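Local coordinates for YcgJ protein (Bacillus subtilis, PDB 1XXL) that is probably an S-adenosylmethionine-dependent methyltransferase with a Rossmann-like fold, although its substrate is not known, at residues 159-163 against 164-168. Residues are numbered along the deposited sequence; the frame is centred on the assembly and turned at random.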
ATOM      1  N   ALA A 159      13.086  -7.780  -7.415  1.00 10.45           N
ATOM      2  CA  ALA A 159      13.087  -8.700  -8.569  1.00 11.77           C
ATOM      3  C   ALA A 159      11.980  -8.337  -9.565  1.00 12.26           C
ATOM      4  O   ALA A 159      12.205  -8.338 -10.768  1.00 11.48           O
ATOM      5  CB  ALA A 159      12.936 -10.139  -8.106  1.00 11.66           C
HETATM    6  N   MSE A 160      10.788  -8.007  -9.053  1.00 12.89           N
HETATM    7  CA  MSE A 160       9.685  -7.525  -9.907  1.00 13.97           C
HETATM    8  C   MSE A 160       9.993  -6.199 -10.628  1.00 12.53           C
HETATM    9  O   MSE A 160       9.648  -6.016 -11.780  1.00 11.75           O
HETATM   10  CB  MSE A 160       8.417  -7.371  -9.086  1.00 14.29           C
HETATM   11  CG  MSE A 160       7.940  -8.677  -8.509  1.00 17.23           C
HETATM   12 SE   MSE A 160       6.091  -8.648  -7.772  1.00 24.82          SE
HETATM   13  CE  MSE A 160       6.487  -8.157  -5.891  1.00 18.03           C
ATOM     14  N   PHE A 161      10.642  -5.267  -9.944  1.00 11.63           N
ATOM     15  CA  PHE A 161      11.036  -4.027 -10.591  1.00 11.41           C
ATOM     16  C   PHE A 161      12.023  -4.298 -11.708  1.00 11.26           C
ATOM     17  O   PHE A 161      11.860  -3.774 -12.812  1.00 10.80           O
ATOM     18  CB  PHE A 161      11.631  -3.042  -9.604  1.00 10.70           C
ATOM     19  CG  PHE A 161      10.613  -2.254  -8.838  1.00  9.17           C
ATOM     20  CD1 PHE A 161       9.394  -2.810  -8.465  1.00  9.05           C
ATOM     21  CD2 PHE A 161      10.891  -0.953  -8.450  1.00  9.48           C
ATOM     22  CE1 PHE A 161       8.471  -2.064  -7.734  1.00  9.98           C
ATOM     23  CE2 PHE A 161       9.975  -0.224  -7.704  1.00  8.69           C
ATOM     24  CZ  PHE A 161       8.772  -0.774  -7.351  1.00  8.81           C
ATOM     25  N   SER A 162      13.022  -5.128 -11.422  1.00 10.83           N
ATOM     26  CA  SER A 162      14.020  -5.496 -12.412  1.00 11.45           C
ATOM     27  C   SER A 162      13.402  -6.189 -13.619  1.00 11.25           C
ATOM     28  O   SER A 162      13.821  -5.926 -14.744  1.00 12.09           O
ATOM     29  CB  SER A 162      15.111  -6.381 -11.786  1.00 11.47           C
ATOM     30  OG  SER A 162      16.293  -6.347 -12.563  1.00 14.31           O
ATOM     31  N   ALA A 163      12.423  -7.070 -13.387  1.00 11.28           N
ATOM     32  CA  ALA A 163      11.697  -7.753 -14.458  1.00 11.52           C
ATOM     33  C   ALA A 163      10.944  -6.824 -15.416  1.00 11.92           C
ATOM     34  O   ALA A 163      10.643  -7.202 -16.542  1.00 11.76           O
ATOM     35  CB  ALA A 163      10.735  -8.766 -13.879  1.00 11.83           C
ATOM     36  N   ASN A 164      10.666  -5.608 -14.961  1.00 12.04           N
ATOM     37  CA  ASN A 164       9.839  -4.629 -15.665  1.00 11.66           C
ATOM     38  C   ASN A 164      10.570  -3.328 -15.946  1.00 11.71           C
ATOM     39  O   ASN A 164       9.944  -2.325 -16.223  1.00 11.54           O
ATOM     40  CB  ASN A 164       8.568  -4.382 -14.848  1.00 10.89           C
ATOM     41  CG  ASN A 164       7.633  -5.579 -14.861  1.00 12.13           C
ATOM     42  OD1 ASN A 164       6.980  -5.823 -15.852  1.00 12.88           O
ATOM     43  ND2 ASN A 164       7.584  -6.339 -13.775  1.00 12.99           N
ATOM     44  N   GLN A 165      11.900  -3.372 -15.888  1.00 11.64           N
ATOM     45  CA  GLN A 165      12.766  -2.270 -16.261  1.00 12.41           C
ATOM     46  C   GLN A 165      12.497  -1.006 -15.430  1.00 12.17           C
ATOM     47  O   GLN A 165      12.648   0.124 -15.918  1.00 11.48           O
ATOM     48  CB  GLN A 165      12.707  -2.013 -17.769  1.00 13.34           C
ATOM     49  CG  GLN A 165      13.448  -3.092 -18.593  1.00 16.39           C
ATOM     50  CD  GLN A 165      12.858  -4.461 -18.434  1.00 20.26           C
ATOM     51  OE1 GLN A 165      13.532  -5.425 -17.999  1.00 26.77           O
ATOM     52  NE2 GLN A 165      11.582  -4.573 -18.759  1.00 21.44           N
ATOM     53  N   LEU A 166      12.121  -1.220 -14.170  1.00 11.53           N
ATOM     54  CA  LEU A 166      12.088  -0.133 -13.178  1.00 11.61           C
ATOM     55  C   LEU A 166      13.351  -0.150 -12.343  1.00 11.13           C
ATOM     56  O   LEU A 166      13.721  -1.193 -11.784  1.00 10.34           O
ATOM     57  CB  LEU A 166      10.868  -0.254 -12.260  1.00 11.75           C
ATOM     58  CG  LEU A 166       9.521  -0.502 -12.932  1.00 12.74           C
ATOM     59  CD1 LEU A 166       8.379  -0.587 -11.925  1.00 13.82           C
ATOM     60  CD2 LEU A 166       9.260   0.590 -13.944  1.00 13.37           C
ATOM     61  N   ALA A 167      14.031   1.000 -12.265  1.00 11.62           N
ATOM     62  CA  ALA A 167      15.065   1.185 -11.269  1.00 12.30           C
ATOM     63  C   ALA A 167      14.431   1.232  -9.872  1.00 13.13           C
ATOM     64  O   ALA A 167      13.411   1.889  -9.681  1.00 14.21           O
ATOM     65  CB  ALA A 167      15.853   2.455 -11.542  1.00 13.07           C
ATOM     66  N   TYR A 168      15.039   0.553  -8.904  1.00 12.45           N
ATOM     67  CA  TYR A 168      14.512   0.436  -7.534  1.00 12.22           C
ATOM     68  C   TYR A 168      15.293   1.313  -6.564  1.00 12.76           C
ATOM     69  O   TYR A 168      16.516   1.296  -6.556  1.00 11.66           O
ATOM     70  CB  TYR A 168      14.585  -1.023  -7.070  1.00 11.56           C
ATOM     71  CG  TYR A 168      14.237  -1.327  -5.603  1.00 11.71           C
ATOM     72  CD1 TYR A 168      15.163  -1.119  -4.575  1.00 11.08           C
ATOM     73  CD2 TYR A 168      12.994  -1.886  -5.261  1.00 11.25           C
ATOM     74  CE1 TYR A 168      14.850  -1.428  -3.242  1.00  9.89           C
ATOM     75  CE2 TYR A 168      12.682  -2.197  -3.957  1.00 11.07           C
ATOM     76  CZ  TYR A 168      13.600  -1.954  -2.949  1.00 11.05           C
ATOM     77  OH  TYR A 168      13.257  -2.285  -1.662  1.00 11.11           O
TER
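A Schellman motif ends helix 154-163, its two backbone bonds running from Leu-166 N to Phe-161 O (2.9 Å) and, weakly, from Gln-165 N to Ser-162 O (3.4 Å). Gln-165 is the C-prime residue, and its positive phi turns the chain back so that strand 166-179 leaves nearly antiparallel to the helix, the axes of helix 159-163 and strand 166-168 running at 149° to each other. Phe-161 O also accepts Asn-164 N at 3.1 Å; the two donors approach from opposite faces of the carbonyl plane. One residue earlier on the helix, Asn-164 ND2 donates to Met-160 O (2.9 Å), the oxygen lying close to the plane of the Asn-164 amide and the donor tilted somewhat from the carbonyl plane. With its CG beside the backbone N (chi1 -70°), Asn-164 folds its amide back along the helix end. An alanine in its place would remove this donor and is likely to leave Met-160 O without its side-chain mate and to thin the contact with Val-107 and Arg-108 of helix 103-113.

The reversal also brings apolar groups together. Leu-166 sets its CD1 methyl over the centre of one Phe-161 ring face, a CH-pi contact of 4.2 Å to the centroid. Tyr-168, two residues on, turns an edge toward Phe-161 in an offset edge-to-face pair, the planes at 69° and Tyr-168 CD2 lying 3.9 Å from Phe-161 CD2. Both side chains also touch Ile-232 of strand 222-236, which pairs antiparallel with 166-179. The carbonyl oxygens of Met-160 and Phe-161, and weakly that of Ser-162, thus find donors in the residues that follow the helix.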